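Local coordinates for protein argonaute (Marinitoga piezophila, PDB 5I4A) that uses short 5'-hydroxyl RNA guides to bind complementary DNA or RNA targets and cleave them, with a preference for manganese in DNA cleavage, at residues 447-452 with 625-630; 459-464 with 476-481; 603-608 with 620-625. One frame throughout, in Å; residues are numbered along the deposited sequence.

How the interactions relate
All three contacts lie in the PIWI domain, which has an RNase H fold. Interactions 1 and 2 share one sheet, where strands 443-452 and 458-466 are neighbours; interactions 1 and 3 share helix 621-631 and I625. Interaction 3 is buried and mostly apolar, with one backbone hydrogen bond at the start of that helix. Interaction 1, further along the helix, is partly buried and brings together D449 and N627, inferred to be catalytic, with a water between strand and helix. Interaction 2 pairs the two strands at one edge of the sheet through backbone hydrogen bonds and runs from buried residues to exposed K479 and N480. Contacts 459-464/476-481 and 603-608/620-625 nest inside the loop closed by 447-452/625-630.

Interaction 1: 447-452 with 625-630; sequences GIDLSH and IANKVA
D449 on strand 447-452 faces A626, N627 and A630 on helix 625-630, in the inferred active site of the PIWI domain. The two axes approach to 7.4 Å at an angle of 40°. Carbon-carbon and carbon-oxygen packing joins the segments: A626 CB sits 3.9 Å from D449 CB and 4.0 Å from G447 O, and G447 adds no side chain in between. One turn on, A630 CB comes within 4.0 Å of D449 OD2.

The polar side centres on the carboxylate of D449. CG of D449 is anti to the backbone N (chi1 -171°), which carries the carboxylate out to the helix, with OD2 3.2 Å from N627 CA. The side chains of D449 and N627 cross at about a right angle, with carboxylate and amide planes 81° apart. Water 1 donates to N627 O at 3.0 Å and makes a weak bond to D449 OD2.

D519, on the neighbouring strand 513-519, touches both D449 and N627. By similarity D449 binds both manganese ions and D519 the first, while N627 is inferred to bind the second. A carboxylate and an amide drawn together from strand and helix are consistent with a site completed by divalent cations.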
loop_
_atom_site.group_PDB
_atom_site.type_symbol
_atom_site.label_atom_id
_atom_site.label_comp_id
_atom_site.label_asym_id
_atom_site.label_seq_id
_atom_site.Cartn_x
_atom_site.Cartn_y
_atom_site.Cartn_z
ATOM N N GLY A 447 8.806 12.076 -1.927
ATOM C CA GLY A 447 7.610 11.252 -2.048
ATOM C C GLY A 447 6.378 12.075 -1.716
ATOM O O GLY A 447 6.416 12.924 -0.824
ATOM N N ILE A 448 5.289 11.818 -2.438
ATOM C CA ILE A 448 4.059 12.596 -2.317
ATOM C C ILE A 448 2.897 11.645 -2.070
ATOM O O ILE A 448 2.606 10.787 -2.910
ATOM C CB ILE A 448 3.784 13.444 -3.571
ATOM C CG1 ILE A 448 4.993 14.315 -3.916
ATOM C CG2 ILE A 448 2.539 14.301 -3.367
ATOM C CD1 ILE A 448 5.359 15.299 -2.839
ATOM N N ASP A 449 2.221 11.814 -0.933
ATOM C CA ASP A 449 0.980 11.106 -0.624
ATOM C C ASP A 449 -0.123 12.149 -0.504
ATOM O O ASP A 449 -0.139 12.937 0.448
ATOM C CB ASP A 449 1.109 10.285 0.661
ATOM C CG ASP A 449 -0.088 9.367 0.904
ATOM O OD1 ASP A 449 -1.219 9.709 0.498
ATOM O OD2 ASP A 449 0.105 8.294 1.511
ATOM N N LEU A 450 -1.049 12.145 -1.461
ATOM C CA LEU A 450 -2.115 13.137 -1.515
ATOM C C LEU A 450 -3.403 12.451 -1.946
ATOM O O LEU A 450 -3.474 11.893 -3.045
ATOM C CB LEU A 450 -1.751 14.277 -2.472
ATOM C CG LEU A 450 -2.784 15.381 -2.697
ATOM C CD1 LEU A 450 -2.112 16.737 -2.796
ATOM C CD2 LEU A 450 -3.548 15.093 -3.961
ATOM N N SER A 451 -4.420 12.506 -1.088
ATOM C CA SER A 451 -5.700 11.861 -1.346
ATOM C C SER A 451 -6.837 12.859 -1.157
ATOM O O SER A 451 -6.706 13.860 -0.447
ATOM C CB SER A 451 -5.912 10.646 -0.433
ATOM O OG SER A 451 -5.877 11.022 0.934
ATOM N N HIS A 452 -7.965 12.563 -1.803
ATOM C CA HIS A 452 -9.158 13.402 -1.754
ATOM C C HIS A 452 -10.365 12.524 -1.461
ATOM O O HIS A 452 -10.668 11.610 -2.234
ATOM C CB HIS A 452 -9.372 14.152 -3.072
ATOM C CG HIS A 452 -8.203 14.978 -3.505
ATOM N ND1 HIS A 452 -7.607 15.913 -2.686
ATOM C CD2 HIS A 452 -7.528 15.020 -4.676
ATOM C CE1 HIS A 452 -6.609 16.490 -3.333
ATOM N NE2 HIS A 452 -6.542 15.967 -4.544
ATOM N N ILE A 625 7.765 6.633 3.625
ATOM C CA ILE A 625 7.587 7.588 4.714
ATOM C C ILE A 625 6.279 8.350 4.547
ATOM O O ILE A 625 5.494 8.487 5.494
ATOM C CB ILE A 625 8.789 8.547 4.781
ATOM C CG1 ILE A 625 10.089 7.771 5.003
ATOM C CG2 ILE A 625 8.579 9.573 5.873
ATOM C CD1 ILE A 625 11.327 8.516 4.543
ATOM N N ALA A 626 6.025 8.854 3.336
ATOM C CA ALA A 626 4.835 9.666 3.101
ATOM C C ALA A 626 3.560 8.884 3.390
ATOM O O ALA A 626 2.632 9.408 4.018
ATOM C CB ALA A 626 4.831 10.190 1.665
ATOM N N ASN A 627 3.494 7.628 2.942
ATOM C CA ASN A 627 2.337 6.798 3.264
ATOM C C ASN A 627 2.207 6.596 4.769
ATOM O O ASN A 627 1.108 6.714 5.326
ATOM C CB ASN A 627 2.432 5.445 2.556
ATOM C CG ASN A 627 2.177 5.539 1.060
ATOM O OD1 ASN A 627 1.753 6.579 0.551
ATOM N ND2 ASN A 627 2.419 4.445 0.351
ATOM N N LYS A 628 3.321 6.299 5.445
ATOM C CA LYS A 628 3.269 5.993 6.871
ATOM C C LYS A 628 2.884 7.214 7.698
ATOM O O LYS A 628 2.053 7.117 8.608
ATOM C CB LYS A 628 4.614 5.434 7.342
ATOM C CG LYS A 628 4.739 3.925 7.222
ATOM C CD LYS A 628 3.713 3.227 8.097
ATOM C CE LYS A 628 3.863 1.716 8.046
ATOM N NZ LYS A 628 4.968 1.229 8.915
ATOM N N VAL A 629 3.476 8.374 7.400
ATOM C CA VAL A 629 3.184 9.572 8.184
ATOM C C VAL A 629 1.749 10.034 7.954
ATOM O O VAL A 629 1.086 10.521 8.877
ATOM C CB VAL A 629 4.203 10.682 7.865
ATOM C CG1 VAL A 629 3.812 11.983 8.549
ATOM C CG2 VAL A 629 5.594 10.253 8.307
ATOM N N ALA A 630 1.242 9.879 6.731
ATOM C CA ALA A 630 -0.141 10.253 6.455
ATOM C C ALA A 630 -1.138 9.322 7.131
ATOM O O ALA A 630 -2.300 9.702 7.315
ATOM C CB ALA A 630 -0.392 10.268 4.946
HETATM O O HOH W 1 -1.279 6.105 3.703
#

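Interaction 2: 459-464 with 476-481; sequences TNLCIA and GKHKNL
L461 and H478 are directly paired in the beta hairpin of strands 458-466 and 472-482, at one end of the mixed sheet of the RNase H fold. Their backbones exchange two bonds: H478 N gives to L461 O at 2.9 Å, and L461 N returns a weak one to H478 O at 3.3 Å. With chi1 at 165°, the leucine swings its CG away from its own N and runs alongside the histidine, pointing the same way, its CD2 4.0 Å from H478 CD2. I491 of helix 485-507 packs on both side chains.

L481 and T459 form the next hydrogen-bonded pair, but the register has slipped by one residue: N460 alone stands opposite K479 and N480, a beta bulge in strand 472-482. L481 N donates to T459 O at 2.9 Å in the carbonyl plane, while the return bond from T459 N is weak, bent and doubtful. The two CB atoms, T459 CB and L481 CB, are 4.0 Å apart on the same face as L461, whose CB also meets L481 CD1. T459 OG1 turns elsewhere, to H452 ND1.

The bulge brings N480 beside N460, where N480 N makes a weak but nearly straight bond (165°) to N460 OD1. Water 2 then joins the two side chains, donating to N460 OD1 at 2.9 Å and to N480 OD1 at 2.8 Å.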
loop_
_atom_site.group_PDB
_atom_site.type_symbol
_atom_site.label_atom_id
_atom_site.label_comp_id
_atom_site.label_asym_id
_atom_site.label_seq_id
_atom_site.Cartn_x
_atom_site.Cartn_y
_atom_site.Cartn_z
ATOM N N THR A 459 -9.192 17.132 1.733
ATOM C CA THR A 459 -7.948 16.755 1.066
ATOM C C THR A 459 -6.872 16.452 2.103
ATOM O O THR A 459 -6.753 17.163 3.104
ATOM C CB THR A 459 -7.469 17.879 0.126
ATOM O OG1 THR A 459 -8.256 17.872 -1.070
ATOM C CG2 THR A 459 -5.995 17.722 -0.234
ATOM N N ASN A 460 -6.087 15.402 1.862
ATOM C CA ASN A 460 -5.065 14.954 2.799
ATOM C C ASN A 460 -3.727 14.872 2.068
ATOM O O ASN A 460 -3.615 14.206 1.028
ATOM C CB ASN A 460 -5.427 13.600 3.396
ATOM C CG ASN A 460 -6.631 13.676 4.302
ATOM O OD1 ASN A 460 -6.756 14.611 5.097
ATOM N ND2 ASN A 460 -7.537 12.717 4.175
ATOM N N LEU A 461 -2.708 15.535 2.624
ATOM C CA LEU A 461 -1.416 15.712 1.969
ATOM C C LEU A 461 -0.280 15.389 2.930
ATOM O O LEU A 461 -0.333 15.748 4.110
ATOM C CB LEU A 461 -1.258 17.153 1.460
ATOM C CG LEU A 461 0.161 17.591 1.084
ATOM C CD1 LEU A 461 0.637 16.864 -0.166
ATOM C CD2 LEU A 461 0.235 19.095 0.900
ATOM N N CYS A 462 0.749 14.713 2.417
ATOM C CA CYS A 462 1.983 14.471 3.157
ATOM C C CYS A 462 3.121 14.285 2.162
ATOM O O CYS A 462 2.961 13.570 1.167
ATOM C CB CYS A 462 1.862 13.244 4.067
ATOM S SG CYS A 462 3.409 12.805 4.907
ATOM N N ILE A 463 4.255 14.938 2.422
ATOM C CA ILE A 463 5.432 14.836 1.570
ATOM C C ILE A 463 6.637 14.457 2.424
ATOM O O ILE A 463 6.695 14.752 3.622
ATOM C CB ILE A 463 5.707 16.144 0.786
ATOM C CG1 ILE A 463 6.441 17.170 1.652
ATOM C CG2 ILE A 463 4.407 16.743 0.267
ATOM C CD1 ILE A 463 7.886 17.395 1.242
ATOM N N ALA A 464 7.609 13.799 1.793
ATOM C CA ALA A 464 8.819 13.358 2.470
ATOM C C ALA A 464 9.985 13.426 1.495
ATOM O O ALA A 464 9.876 12.945 0.363
ATOM C CB ALA A 464 8.665 11.931 3.009
ATOM N N GLY A 476 6.514 16.837 5.620
ATOM C CA GLY A 476 5.422 17.782 5.793
ATOM C C GLY A 476 4.090 17.073 5.707
ATOM O O GLY A 476 3.909 16.169 4.895
ATOM N N LYS A 477 3.156 17.493 6.562
ATOM C CA LYS A 477 1.846 16.865 6.648
ATOM C C LYS A 477 0.790 17.927 6.906
ATOM O O LYS A 477 1.004 18.847 7.699
ATOM C CB LYS A 477 1.804 15.804 7.759
ATOM C CG LYS A 477 0.467 15.087 7.885
ATOM C CD LYS A 477 0.482 14.050 8.998
ATOM C CE LYS A 477 -0.818 13.258 9.030
ATOM N NZ LYS A 477 -0.812 12.198 10.079
ATOM N N HIS A 478 -0.350 17.793 6.228
ATOM C CA HIS A 478 -1.486 18.688 6.398
ATOM C C HIS A 478 -2.759 17.862 6.444
ATOM O O HIS A 478 -2.961 16.985 5.601
ATOM C CB HIS A 478 -1.561 19.712 5.267
ATOM C CG HIS A 478 -0.391 20.638 5.226
ATOM N ND1 HIS A 478 -0.344 21.805 5.957
ATOM C CD2 HIS A 478 0.784 20.565 4.557
ATOM C CE1 HIS A 478 0.807 22.414 5.734
ATOM N NE2 HIS A 478 1.509 21.683 4.888
ATOM N N LYS A 479 -3.613 18.149 7.417
ATOM C CA LYS A 479 -4.818 17.372 7.653
ATOM C C LYS A 479 -6.058 18.199 7.337
ATOM O O LYS A 479 -6.136 19.386 7.674
ATOM C CB LYS A 479 -4.871 16.871 9.097
ATOM C CG LYS A 479 -3.676 16.020 9.519
ATOM C CD LYS A 479 -4.036 15.127 10.703
ATOM C CE LYS A 479 -5.129 14.127 10.331
ATOM N NZ LYS A 479 -5.803 13.573 11.543
ATOM N N ASN A 480 -7.015 17.560 6.670
ATOM C CA ASN A 480 -8.343 18.114 6.400
ATOM C C ASN A 480 -8.262 19.495 5.744
ATOM O O ASN A 480 -8.694 20.506 6.294
ATOM C CB ASN A 480 -9.175 18.168 7.685
ATOM C CG ASN A 480 -9.263 16.829 8.387
ATOM O OD1 ASN A 480 -9.991 15.938 7.952
ATOM N ND2 ASN A 480 -8.539 16.691 9.490
ATOM N N LEU A 481 -7.684 19.503 4.548
ATOM C CA LEU A 481 -7.725 20.663 3.676
ATOM C C LEU A 481 -9.001 20.624 2.845
ATOM O O LEU A 481 -9.468 19.553 2.452
ATOM C CB LEU A 481 -6.498 20.697 2.762
ATOM C CG LEU A 481 -5.143 20.738 3.472
ATOM C CD1 LEU A 481 -4.016 20.398 2.509
ATOM C CD2 LEU A 481 -4.915 22.101 4.107
HETATM O O HOH W 2 -9.391 13.928 6.080
#

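Interaction 3: 603-608 with 620-625; sequences YLLTRV and PYPLHI
The backbone N of Y621 donates to L605 O at 3.0 Å, joining helix 595-605 to the start of helix 621-631 in the RNase H fold of the PIWI domain. Y621 N approaches from above the plane of that carbonyl, 64° out of it. P620 is the N-cap of the second helix and comes nearest to T606 in the backbone.

L605 lies across both prolines at about a right angle. Its CB meets P620 CB at 3.7 Å, and CD1 reaches P622 CG at 4.2 Å; L517 of strand 513-519 packs on all three residues. T606 works in two directions. OG1, placed between the backbone N and the carbonyl carbon (chi1 78°), donates to Y603 O at 2.7 Å, and CG2 rests against P620 N at 3.7 Å. With an alanine here, OG1 and CG2 would both be gone, which is likely to leave Y603 O with one donor fewer and open a gap beside P620.

Further along, V608 CG2 packs on Y621 CB at 3.7 Å and reaches the ring obliquely. One face of that ring is covered from within its own helix: I625 CD1 sits over the centre of Y621, 3.6 Å above the plane.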
loop_
_atom_site.group_PDB
_atom_site.type_symbol
_atom_site.label_atom_id
_atom_site.label_comp_id
_atom_site.label_asym_id
_atom_site.label_seq_id
_atom_site.Cartn_x
_atom_site.Cartn_y
_atom_site.Cartn_z
ATOM N N TYR A 603 14.195 1.961 -7.668
ATOM C CA TYR A 603 14.274 0.654 -7.026
ATOM C C TYR A 603 15.276 0.662 -5.879
ATOM O O TYR A 603 15.006 0.110 -4.806
ATOM C CB TYR A 603 14.640 -0.419 -8.049
ATOM C CG TYR A 603 14.702 -1.807 -7.456
ATOM C CD1 TYR A 603 13.541 -2.527 -7.212
ATOM C CD2 TYR A 603 15.916 -2.394 -7.135
ATOM C CE1 TYR A 603 13.587 -3.794 -6.667
ATOM C CE2 TYR A 603 15.974 -3.662 -6.588
ATOM C CZ TYR A 603 14.807 -4.357 -6.359
ATOM O OH TYR A 603 14.850 -5.619 -5.817
ATOM N N LEU A 604 16.443 1.275 -6.089
ATOM C CA LEU A 604 17.429 1.367 -5.016
ATOM C C LEU A 604 16.877 2.132 -3.823
ATOM O O LEU A 604 17.263 1.859 -2.681
ATOM C CB LEU A 604 18.709 2.033 -5.525
ATOM C CG LEU A 604 19.544 1.283 -6.568
ATOM C CD1 LEU A 604 20.532 2.221 -7.233
ATOM C CD2 LEU A 604 20.272 0.101 -5.942
ATOM N N LEU A 605 15.963 3.076 -4.061
ATOM C CA LEU A 605 15.350 3.809 -2.958
ATOM C C LEU A 605 14.580 2.893 -2.015
ATOM O O LEU A 605 14.380 3.240 -0.845
ATOM C CB LEU A 605 14.423 4.898 -3.495
ATOM C CG LEU A 605 15.113 6.166 -4.005
ATOM C CD1 LEU A 605 14.084 7.146 -4.538
ATOM C CD2 LEU A 605 15.937 6.792 -2.890
ATOM N N THR A 606 14.128 1.733 -2.496
ATOM C CA THR A 606 13.464 0.783 -1.609
ATOM C C THR A 606 14.426 0.131 -0.622
ATOM O O THR A 606 13.973 -0.574 0.286
ATOM C CB THR A 606 12.755 -0.308 -2.421
ATOM O OG1 THR A 606 13.717 -1.264 -2.887
ATOM C CG2 THR A 606 12.027 0.298 -3.619
ATOM N N ARG A 607 15.733 0.350 -0.773
ATOM C CA ARG A 607 16.730 -0.275 0.081
ATOM C C ARG A 607 17.663 0.711 0.769
ATOM O O ARG A 607 18.561 0.273 1.495
ATOM C CB ARG A 607 17.584 -1.266 -0.725
ATOM C CG ARG A 607 16.800 -2.365 -1.418
ATOM C CD ARG A 607 16.265 -3.394 -0.429
ATOM N NE ARG A 607 15.815 -4.596 -1.121
ATOM C CZ ARG A 607 16.610 -5.615 -1.433
ATOM N NH1 ARG A 607 17.895 -5.580 -1.101
ATOM N NH2 ARG A 607 16.121 -6.668 -2.075
ATOM N N VAL A 608 17.494 2.021 0.562
ATOM C CA VAL A 608 18.381 2.990 1.198
ATOM C C VAL A 608 18.192 3.048 2.704
ATOM O O VAL A 608 18.970 3.714 3.395
ATOM C CB VAL A 608 18.192 4.402 0.604
ATOM C CG1 VAL A 608 18.541 4.402 -0.870
ATOM C CG2 VAL A 608 16.772 4.887 0.828
ATOM N N PRO A 620 9.686 2.917 -2.608
ATOM C CA PRO A 620 10.827 3.811 -2.386
ATOM C C PRO A 620 10.673 4.530 -1.057
ATOM O O PRO A 620 9.570 4.924 -0.674
ATOM C CB PRO A 620 10.764 4.781 -3.573
ATOM C CG PRO A 620 9.374 4.655 -4.110
ATOM C CD PRO A 620 8.978 3.236 -3.859
ATOM N N TYR A 621 11.790 4.669 -0.347
ATOM C CA TYR A 621 11.764 5.174 1.025
ATOM C C TYR A 621 11.004 6.488 1.184
ATOM O O TYR A 621 10.189 6.581 2.118
ATOM C CB TYR A 621 13.206 5.290 1.540
ATOM C CG TYR A 621 13.337 5.466 3.038
ATOM C CD1 TYR A 621 12.559 4.725 3.921
ATOM C CD2 TYR A 621 14.258 6.359 3.568
ATOM C CE1 TYR A 621 12.686 4.886 5.290
ATOM C CE2 TYR A 621 14.394 6.523 4.929
ATOM C CZ TYR A 621 13.608 5.785 5.788
ATOM O OH TYR A 621 13.750 5.956 7.145
ATOM N N PRO A 622 11.183 7.511 0.335
ATOM C CA PRO A 622 10.353 8.720 0.495
ATOM C C PRO A 622 8.860 8.444 0.416
ATOM O O PRO A 622 8.086 9.036 1.178
ATOM C CB PRO A 622 10.834 9.629 -0.646
ATOM C CG PRO A 622 11.538 8.730 -1.604
ATOM C CD PRO A 622 12.161 7.671 -0.756
ATOM N N LEU A 623 8.431 7.557 -0.486
ATOM C CA LEU A 623 7.016 7.201 -0.557
ATOM C C LEU A 623 6.596 6.368 0.642
ATOM O O LEU A 623 5.484 6.530 1.159
ATOM C CB LEU A 623 6.724 6.444 -1.850
ATOM C CG LEU A 623 6.360 7.264 -3.084
ATOM C CD1 LEU A 623 5.798 6.339 -4.139
ATOM C CD2 LEU A 623 5.359 8.348 -2.729
ATOM N N HIS A 624 7.462 5.450 1.080
ATOM C CA HIS A 624 7.179 4.681 2.288
ATOM C C HIS A 624 6.934 5.602 3.477
ATOM O O HIS A 624 5.994 5.396 4.254
ATOM C CB HIS A 624 8.334 3.728 2.580
ATOM C CG HIS A 624 8.179 2.966 3.859
ATOM N ND1 HIS A 624 7.497 1.771 3.935
ATOM C CD2 HIS A 624 8.605 3.238 5.114
ATOM C CE1 HIS A 624 7.515 1.335 5.181
ATOM N NE2 HIS A 624 8.182 2.207 5.917
ATOM N N ILE A 625 7.765 6.633 3.625
ATOM C CA ILE A 625 7.587 7.588 4.714
ATOM C C ILE A 625 6.279 8.350 4.547
ATOM O O ILE A 625 5.494 8.487 5.494
ATOM C CB ILE A 625 8.789 8.547 4.781
ATOM C CG1 ILE A 625 10.089 7.771 5.003
ATOM C CG2 ILE A 625 8.579 9.573 5.873
ATOM C CD1 ILE A 625 11.327 8.516 4.543
#